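Local coordinates for protein N-alpha-acetyltransferase 35, NatC auxiliary subunit (Saccharomyces cerevisiae, PDB 6YGA) that serves as the auxiliary subunit of the NatC N-terminal acetyltransferase, the complex that acetylates the N-terminal methionine of the L-A virus Gag protein, at residues I101-D106 with E175-N180; G169-E174 with I338-F343. All coordinates share one frame; numbering follows the deposited sequence.

Contacts 1 and 2 share one loop, the chain that follows helix 142-167: residues 169-174 pack on helix 337-347 in contact 2, and the next six, 175-180, meet the C-terminal part of helix 85-104 in contact 1. Their centres are 11 Å apart. The two are joined directly by a salt bridge, Asp-176 OD1 to Arg-340 NH2 at 3.3 Å, and by looser packing of Leu-177 CD2 on Ile-341 CD1 at 4.3 Å. Beside them runs helix 142-167, whose side chains touch both contacts. Phe-142 of the N-alpha-acetyltransferase 30 chain packs on Glu-175 and Asp-176, so this loop also borders the neighbouring subunit of NatC.

Contact 1 of 2, residues I101-D106 with E175-N180; sequences ISWLND and EDLNFN
Leu-177 brings its CD1 methyl into the angle between Leu-104 and Trp-103, lying 3.5 Å from Leu-104 CD2 and 3.4 Å from Trp-103 NE1. Leu-104 CD2 in turn sits over one face of the indole, close to the ring centre, so the three side chains form a compact apolar cluster. Phe-179 extends it along the indole rim: its CD1 is 3.7 Å from Trp-103 CZ2, near the indole plane.

At the border of this cluster the indole makes its polar contact. With CG of Trp-103 anti to the backbone N (chi1 171°), the ring reaches across to the loop, and NE1 donates to Asn-178 O at 2.7 Å. The bond is nearly straight, 167° at the hydrogen, and lies both in the carbonyl plane and close to the ring plane, which should fix the tilt of the indole. Two waters bridge the backbones farther out. One links Trp-103 O to Asn-178 N, accepting from the latter with its oxygen 2.8 Å from Asn-178 N, so both backbone polar atoms of Asn-178 are tied to Trp-103; the other lies between Leu-104 O and Asp-176 O. The Asn-178 side chain looks elsewhere: OD1 accepts from Leu-110 N and, from above the plane of its amide, from Asn-180 N, closing an Asx turn.

The contact thus joins the C-terminal part of helix 85-104 to an irregular loop. Helix 142-167 lies against the same cluster, with Thr-159 touching Trp-103, Val-162 touching Leu-177, and Gln-163 and Leu-166 touching Phe-179, while Val-337 of helix 337-347 also reaches Leu-177.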
ATOM      1  N   ILE B 101      12.746  -5.117  13.850  1.00 53.89           N
ATOM      2  CA  ILE B 101      12.860  -3.980  12.941  1.00 51.30           C
ATOM      3  C   ILE B 101      12.577  -4.411  11.506  1.00 48.84           C
ATOM      4  O   ILE B 101      11.830  -3.749  10.777  1.00 46.80           O
ATOM      5  CB  ILE B 101      14.248  -3.328  13.073  1.00 53.41           C
ATOM      6  CG1 ILE B 101      14.449  -2.767  14.485  1.00 54.20           C
ATOM      7  CG2 ILE B 101      14.435  -2.237  12.029  1.00 53.63           C
ATOM      8  CD1 ILE B 101      15.867  -2.300  14.771  1.00 53.98           C
ATOM      9  N   SER B 102      13.171  -5.531  11.081  1.00 49.78           N
ATOM     10  CA  SER B 102      12.943  -6.033   9.728  1.00 49.78           C
ATOM     11  C   SER B 102      11.464  -6.308   9.482  1.00 50.73           C
ATOM     12  O   SER B 102      10.956  -6.091   8.375  1.00 48.03           O
ATOM     13  CB  SER B 102      13.775  -7.297   9.501  1.00 49.57           C
ATOM     14  OG  SER B 102      13.651  -7.784   8.178  1.00 49.57           O
ATOM     15  N   TRP B 103      10.755  -6.774  10.513  1.00 50.70           N
ATOM     16  CA  TRP B 103       9.335  -7.085  10.385  1.00 47.67           C
ATOM     17  C   TRP B 103       8.502  -5.819  10.200  1.00 46.74           C
ATOM     18  O   TRP B 103       7.702  -5.724   9.262  1.00 45.35           O
ATOM     19  CB  TRP B 103       8.881  -7.869  11.620  1.00 45.48           C
ATOM     20  CG  TRP B 103       7.406  -8.076  11.749  1.00 44.53           C
ATOM     21  CD1 TRP B 103       6.511  -8.282  10.741  1.00 45.27           C
ATOM     22  CD2 TRP B 103       6.651  -8.097  12.967  1.00 44.66           C
ATOM     23  NE1 TRP B 103       5.245  -8.430  11.254  1.00 45.47           N
ATOM     24  CE2 TRP B 103       5.304  -8.320  12.619  1.00 44.22           C
ATOM     25  CE3 TRP B 103       6.983  -7.948  14.317  1.00 45.30           C
ATOM     26  CZ2 TRP B 103       4.292  -8.399  13.569  1.00 44.78           C
ATOM     27  CZ3 TRP B 103       5.978  -8.027  15.259  1.00 46.39           C
ATOM     28  CH2 TRP B 103       4.648  -8.250  14.882  1.00 47.57           C
ATOM     29  N   LEU B 104       8.688  -4.830  11.075  1.00 46.51           N
ATOM     30  CA  LEU B 104       7.837  -3.644  11.099  1.00 46.08           C
ATOM     31  C   LEU B 104       8.363  -2.515  10.218  1.00 45.46           C
ATOM     32  O   LEU B 104       7.591  -1.894   9.481  1.00 44.51           O
ATOM     33  CB  LEU B 104       7.679  -3.151  12.541  1.00 47.87           C
ATOM     34  CG  LEU B 104       7.204  -4.201  13.548  1.00 47.71           C
ATOM     35  CD1 LEU B 104       7.259  -3.663  14.971  1.00 46.08           C
ATOM     36  CD2 LEU B 104       5.801  -4.662  13.206  1.00 46.81           C
ATOM     37  N   ASN B 105       9.665  -2.224  10.294  1.00 44.11           N
ATOM     38  CA  ASN B 105      10.230  -1.127   9.512  1.00 43.08           C
ATOM     39  C   ASN B 105      10.405  -1.506   8.046  1.00 45.16           C
ATOM     40  O   ASN B 105      10.102  -0.703   7.157  1.00 47.81           O
ATOM     41  CB  ASN B 105      11.572  -0.688  10.104  1.00 43.64           C
ATOM     42  CG  ASN B 105      11.433  -0.063  11.480  1.00 42.63           C
ATOM     43  OD1 ASN B 105      11.014  -0.720  12.433  1.00 41.03           O
ATOM     44  ND2 ASN B 105      11.801   1.208  11.594  1.00 44.25           N
ATOM     45  N   ASP B 106      10.892  -2.715   7.771  1.00 45.65           N
ATOM     46  CA  ASP B 106      11.210  -3.132   6.412  1.00 47.97           C
ATOM     47  C   ASP B 106      10.133  -4.020   5.793  1.00 46.18           C
ATOM     48  O   ASP B 106      10.342  -4.551   4.697  1.00 46.04           O
ATOM     49  CB  ASP B 106      12.563  -3.844   6.385  1.00 51.81           C
ATOM     50  CG  ASP B 106      13.696  -2.970   6.899  1.00 57.15           C
ATOM     51  OD1 ASP B 106      13.538  -1.729   6.912  1.00 58.97           O
ATOM     52  OD2 ASP B 106      14.749  -3.524   7.282  1.00 60.70           O
ATOM     53  N   GLU B 175       0.176  -5.565   3.674  1.00 79.79           N
ATOM     54  CA  GLU B 175       0.602  -4.482   2.798  1.00 69.25           C
ATOM     55  C   GLU B 175       1.397  -3.494   3.637  1.00 60.65           C
ATOM     56  O   GLU B 175       2.576  -3.240   3.370  1.00 59.83           O
ATOM     57  CB  GLU B 175      -0.601  -3.811   2.125  1.00 68.49           C
ATOM     58  CG  GLU B 175      -0.251  -2.630   1.222  1.00 68.15           C
ATOM     59  CD  GLU B 175      -1.480  -1.926   0.662  1.00 71.31           C
ATOM     60  OE1 GLU B 175      -2.607  -2.400   0.911  1.00 73.36           O
ATOM     61  OE2 GLU B 175      -1.317  -0.896  -0.026  1.00 72.85           O
ATOM     62  N   ASP B 176       0.757  -2.955   4.674  1.00 54.70           N
ATOM     63  CA  ASP B 176       1.454  -2.116   5.638  1.00 49.96           C
ATOM     64  C   ASP B 176       2.146  -2.943   6.708  1.00 48.16           C
ATOM     65  O   ASP B 176       3.161  -2.509   7.265  1.00 46.22           O
ATOM     66  CB  ASP B 176       0.470  -1.147   6.287  1.00 48.29           C
ATOM     67  CG  ASP B 176      -0.233  -0.281   5.274  1.00 47.72           C
ATOM     68  OD1 ASP B 176       0.467   0.363   4.465  1.00 46.92           O
ATOM     69  OD2 ASP B 176      -1.481  -0.262   5.272  1.00 47.13           O
ATOM     70  N   LEU B 177       1.620  -4.130   7.002  1.00 48.84           N
ATOM     71  CA  LEU B 177       2.126  -4.944   8.097  1.00 49.14           C
ATOM     72  C   LEU B 177       1.670  -6.382   7.903  1.00 51.66           C
ATOM     73  O   LEU B 177       0.474  -6.641   7.740  1.00 53.49           O
ATOM     74  CB  LEU B 177       1.638  -4.396   9.439  1.00 48.69           C
ATOM     75  CG  LEU B 177       2.113  -5.090  10.713  1.00 51.67           C
ATOM     76  CD1 LEU B 177       3.562  -5.516  10.591  1.00 53.24           C
ATOM     77  CD2 LEU B 177       1.937  -4.137  11.876  1.00 50.10           C
ATOM     78  N   ASN B 178       2.627  -7.308   7.927  1.00 49.85           N
ATOM     79  CA  ASN B 178       2.357  -8.732   7.781  1.00 50.01           C
ATOM     80  C   ASN B 178       2.159  -9.355   9.156  1.00 51.82           C
ATOM     81  O   ASN B 178       2.968  -9.140  10.067  1.00 51.24           O
ATOM     82  CB  ASN B 178       3.509  -9.424   7.048  1.00 49.86           C
ATOM     83  CG  ASN B 178       3.354 -10.939   6.993  1.00 50.21           C
ATOM     84  OD1 ASN B 178       3.686 -11.643   7.948  1.00 51.72           O
ATOM     85  ND2 ASN B 178       2.869 -11.446   5.864  1.00 48.31           N
ATOM     86  N   PHE B 179       1.083 -10.127   9.304  1.00 53.00           N
ATOM     87  CA  PHE B 179       0.827 -10.856  10.538  1.00 53.23           C
ATOM     88  C   PHE B 179       0.360 -12.278  10.221  1.00 52.00           C
ATOM     89  O   PHE B 179      -0.758 -12.687  10.518  1.00 52.05           O
ATOM     90  CB  PHE B 179      -0.187 -10.130  11.418  1.00 52.20           C
ATOM     91  CG  PHE B 179      -0.036 -10.443  12.873  1.00 52.89           C
ATOM     92  CD1 PHE B 179       0.815  -9.694  13.666  1.00 52.23           C
ATOM     93  CD2 PHE B 179      -0.719 -11.503  13.441  1.00 54.74           C
ATOM     94  CE1 PHE B 179       0.970  -9.987  15.009  1.00 53.53           C
ATOM     95  CE2 PHE B 179      -0.570 -11.801  14.780  1.00 56.16           C
ATOM     96  CZ  PHE B 179       0.277 -11.043  15.565  1.00 55.62           C
ATOM     97  N   ASN B 180       1.240 -13.050   9.594  1.00 51.68           N
ATOM     98  CA  ASN B 180       1.038 -14.488   9.444  1.00 54.87           C
ATOM     99  C   ASN B 180       1.718 -15.151  10.632  1.00 54.76           C
ATOM    100  O   ASN B 180       2.910 -15.456  10.597  1.00 54.43           O
ATOM    101  CB  ASN B 180       1.601 -14.987   8.118  1.00 58.91           C
ATOM    102  CG  ASN B 180       1.464 -16.491   7.954  1.00 66.94           C
ATOM    103  OD1 ASN B 180       0.685 -17.139   8.656  1.00 70.08           O
ATOM    104  ND2 ASN B 180       2.216 -17.052   7.013  1.00 69.75           N
TER
HETATM  105  O   HOH W   1       5.275  -6.257   7.931  1.00 42.58           O
HETATM  106  O   HOH W   2       5.590  -3.714   8.399  1.00 46.10           O

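Contact 2 of 2, residues G169-E174 with I338-F343; sequences GIVFEE and IARILF. With EDO (1,2-ethanediol), chain Z.
Val-171 CG1 approaches the Arg-340 guanidinium obliquely, 3.9 Å from NH1, the two side chains crossing at about a right angle. A bend at chi3 (-71°) turns the arginine toward the loop; besides its salt bridge to Asp-176, its NE bonds to Arg-335 O. The other flat group, the Phe-172 ring, has O1 of a 1,2-ethanediol over the centre of one face, 3.7 Å above the plane; the ring also makes a cation-pi contact with Arg-408. The diol, probably from the crystallisation liquor, also donates from O1 to Gly-169 O and from O2 to Val-171 O.

Between the segments the packing is aliphatic, without a direct hydrogen bond. Both Val-171 methyls rest on Ile-341: Val-171 CG2 is 3.6 Å from Ile-341 CG1, and Val-171 CG1 lies 3.8 Å from the same atom. Ile-170 settles on the helix backbone, its CG2 3.9 Å from Ile-341 CA and also near Arg-340 O.

Gly-169, with positive phi (70°), marks where the chain leaves helix 142-167. The loop then turns onto the flank of helix 337-347, while Leu-165 and Leu-166 of the preceding helix also touch Ile-341. This is helix-loop packing in a largely helical part of the chain, joining the Mak10 family region to the TPR-like region.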
ATOM      1  N   GLY B 169      -8.582  -2.764  12.256  1.00 61.16           N
ATOM      2  CA  GLY B 169      -8.820  -2.502  10.850  1.00 63.34           C
ATOM      3  C   GLY B 169      -8.398  -1.132  10.375  1.00 61.84           C
ATOM      4  O   GLY B 169      -8.941  -0.638   9.385  1.00 61.87           O
ATOM      5  N   ILE B 170      -7.436  -0.501  11.050  1.00 61.24           N
ATOM      6  CA  ILE B 170      -7.014   0.842  10.664  1.00 65.54           C
ATOM      7  C   ILE B 170      -6.278   0.810   9.330  1.00 68.82           C
ATOM      8  O   ILE B 170      -6.631   1.533   8.391  1.00 73.02           O
ATOM      9  CB  ILE B 170      -6.148   1.471  11.771  1.00 65.86           C
ATOM     10  CG1 ILE B 170      -6.975   1.692  13.041  1.00 65.61           C
ATOM     11  CG2 ILE B 170      -5.525   2.766  11.282  1.00 66.77           C
ATOM     12  CD1 ILE B 170      -8.261   2.467  12.820  1.00 65.32           C
ATOM     13  N   VAL B 171      -5.247  -0.026   9.224  1.00 67.26           N
ATOM     14  CA  VAL B 171      -4.477  -0.146   7.991  1.00 66.48           C
ATOM     15  C   VAL B 171      -4.774  -1.484   7.324  1.00 69.16           C
ATOM     16  O   VAL B 171      -5.598  -2.267   7.811  1.00 69.49           O
ATOM     17  CB  VAL B 171      -2.969   0.016   8.254  1.00 59.74           C
ATOM     18  CG1 VAL B 171      -2.680   1.383   8.862  1.00 56.39           C
ATOM     19  CG2 VAL B 171      -2.467  -1.095   9.156  1.00 58.64           C
ATOM     20  N   PHE B 172      -4.093  -1.760   6.215  1.00 69.41           N
ATOM     21  CA  PHE B 172      -4.384  -2.915   5.377  1.00 70.85           C
ATOM     22  C   PHE B 172      -3.405  -4.044   5.674  1.00 78.44           C
ATOM     23  O   PHE B 172      -2.187  -3.834   5.683  1.00 77.89           O
ATOM     24  CB  PHE B 172      -4.329  -2.529   3.898  1.00 66.00           C
ATOM     25  CG  PHE B 172      -5.384  -1.533   3.497  1.00 62.20           C
ATOM     26  CD1 PHE B 172      -5.192  -0.175   3.697  1.00 60.01           C
ATOM     27  CD2 PHE B 172      -6.575  -1.958   2.933  1.00 61.27           C
ATOM     28  CE1 PHE B 172      -6.169   0.741   3.333  1.00 59.67           C
ATOM     29  CE2 PHE B 172      -7.553  -1.049   2.566  1.00 59.79           C
ATOM     30  CZ  PHE B 172      -7.350   0.302   2.767  1.00 59.39           C
ATOM     31  N   GLU B 173      -3.943  -5.237   5.914  1.00 90.29           N
ATOM     32  CA  GLU B 173      -3.121  -6.388   6.254  1.00 99.38           C
ATOM     33  C   GLU B 173      -2.292  -6.836   5.056  1.00 96.82           C
ATOM     34  O   GLU B 173      -2.707  -6.711   3.901  1.00 98.28           O
ATOM     35  CB  GLU B 173      -4.000  -7.540   6.739  1.00111.83           C
ATOM     36  CG  GLU B 173      -4.996  -8.031   5.696  1.00118.41           C
ATOM     37  CD  GLU B 173      -5.941  -9.090   6.232  1.00120.31           C
ATOM     38  OE1 GLU B 173      -6.641  -8.816   7.229  1.00120.83           O
ATOM     39  OE2 GLU B 173      -5.981 -10.198   5.656  1.00122.07           O
ATOM     40  N   GLU B 174      -1.103  -7.370   5.348  1.00 95.29           N
ATOM     41  CA  GLU B 174      -0.181  -7.882   4.331  1.00 94.71           C
ATOM     42  C   GLU B 174       0.138  -6.830   3.269  1.00 91.45           C
ATOM     43  O   GLU B 174       0.339  -7.149   2.096  1.00 95.70           O
ATOM     44  CB  GLU B 174      -0.721  -9.160   3.683  1.00 97.64           C
ATOM     45  CG  GLU B 174       0.354 -10.053   3.077  1.00 99.74           C
ATOM     46  CD  GLU B 174      -0.224 -11.304   2.453  1.00102.45           C
ATOM     47  OE1 GLU B 174      -0.549 -12.247   3.204  1.00103.30           O
ATOM     48  OE2 GLU B 174      -0.371 -11.334   1.213  1.00103.56           O
ATOM     49  N   ILE B 338       3.369   1.349  12.977  1.00 39.92           N
ATOM     50  CA  ILE B 338       2.815   1.362  14.329  1.00 40.70           C
ATOM     51  C   ILE B 338       2.227   2.732  14.642  1.00 42.53           C
ATOM     52  O   ILE B 338       1.109   2.846  15.158  1.00 43.83           O
ATOM     53  CB  ILE B 338       3.887   0.961  15.359  1.00 40.73           C
ATOM     54  CG1 ILE B 338       4.350  -0.483  15.136  1.00 40.85           C
ATOM     55  CG2 ILE B 338       3.355   1.132  16.772  1.00 38.79           C
ATOM     56  CD1 ILE B 338       3.278  -1.523  15.374  1.00 38.70           C
ATOM     57  N   ALA B 339       2.967   3.795  14.319  1.00 41.35           N
ATOM     58  CA  ALA B 339       2.451   5.141  14.542  1.00 40.54           C
ATOM     59  C   ALA B 339       1.236   5.418  13.666  1.00 39.70           C
ATOM     60  O   ALA B 339       0.324   6.147  14.073  1.00 39.40           O
ATOM     61  CB  ALA B 339       3.546   6.175  14.282  1.00 40.35           C
ATOM     62  N   ARG B 340       1.200   4.844  12.461  1.00 38.23           N
ATOM     63  CA  ARG B 340       0.071   5.090  11.571  1.00 37.90           C
ATOM     64  C   ARG B 340      -1.180   4.358  12.041  1.00 41.41           C
ATOM     65  O   ARG B 340      -2.297   4.853  11.860  1.00 45.11           O
ATOM     66  CB  ARG B 340       0.429   4.696  10.139  1.00 36.92           C
ATOM     67  CG  ARG B 340       1.473   5.606   9.516  1.00 37.93           C
ATOM     68  CD  ARG B 340       1.559   5.455   8.007  1.00 39.04           C
ATOM     69  NE  ARG B 340       2.152   4.184   7.602  1.00 41.02           N
ATOM     70  CZ  ARG B 340       1.470   3.173   7.073  1.00 41.47           C
ATOM     71  NH1 ARG B 340       0.162   3.280   6.882  1.00 39.02           N
ATOM     72  NH2 ARG B 340       2.099   2.057   6.730  1.00 41.86           N
ATOM     73  N   ILE B 341      -1.022   3.175  12.634  1.00 41.99           N
ATOM     74  CA  ILE B 341      -2.165   2.524  13.267  1.00 43.55           C
ATOM     75  C   ILE B 341      -2.556   3.269  14.532  1.00 44.17           C
ATOM     76  O   ILE B 341      -3.742   3.397  14.859  1.00 45.34           O
ATOM     77  CB  ILE B 341      -1.849   1.049  13.568  1.00 46.05           C
ATOM     78  CG1 ILE B 341      -1.450   0.311  12.292  1.00 47.18           C
ATOM     79  CG2 ILE B 341      -3.045   0.368  14.234  1.00 45.98           C
ATOM     80  CD1 ILE B 341      -1.015  -1.128  12.533  1.00 47.51           C
ATOM     81  N   LEU B 342      -1.562   3.781  15.260  1.00 44.93           N
ATOM     82  CA  LEU B 342      -1.816   4.365  16.571  1.00 48.03           C
ATOM     83  C   LEU B 342      -2.661   5.629  16.467  1.00 49.48           C
ATOM     84  O   LEU B 342      -3.552   5.855  17.296  1.00 50.35           O
ATOM     85  CB  LEU B 342      -0.488   4.657  17.270  1.00 50.17           C
ATOM     86  CG  LEU B 342      -0.565   4.923  18.772  1.00 54.05           C
ATOM     87  CD1 LEU B 342      -1.128   3.708  19.481  1.00 55.89           C
ATOM     88  CD2 LEU B 342       0.809   5.278  19.314  1.00 54.33           C
ATOM     89  N   PHE B 343      -2.411   6.451  15.444  1.00 46.71           N
ATOM     90  CA  PHE B 343      -3.073   7.752  15.362  1.00 45.77           C
ATOM     91  C   PHE B 343      -4.596   7.650  15.325  1.00 44.32           C
ATOM     92  O   PHE B 343      -5.248   8.285  16.171  1.00 46.21           O
ATOM     93  CB  PHE B 343      -2.518   8.536  14.167  1.00 44.11           C
ATOM     94  CG  PHE B 343      -3.399   9.666  13.733  1.00 43.19           C
ATOM     95  CD1 PHE B 343      -3.508  10.820  14.497  1.00 40.22           C
ATOM     96  CD2 PHE B 343      -4.122   9.576  12.559  1.00 43.05           C
ATOM     97  CE1 PHE B 343      -4.325  11.855  14.095  1.00 38.09           C
ATOM     98  CE2 PHE B 343      -4.939  10.608  12.149  1.00 38.67           C
ATOM     99  CZ  PHE B 343      -5.042  11.750  12.917  1.00 36.07           C
TER
HETATM  100  C1  EDO Z 815      -9.365  -1.651   6.085  1.00 75.51           C
HETATM  101  O1  EDO Z 815      -8.190  -0.889   6.387  1.00 76.50           O
HETATM  102  C2  EDO Z 815      -9.035  -3.138   6.136  1.00 73.99           C
HETATM  103  O2  EDO Z 815      -8.621  -3.490   7.461  1.00 71.90           O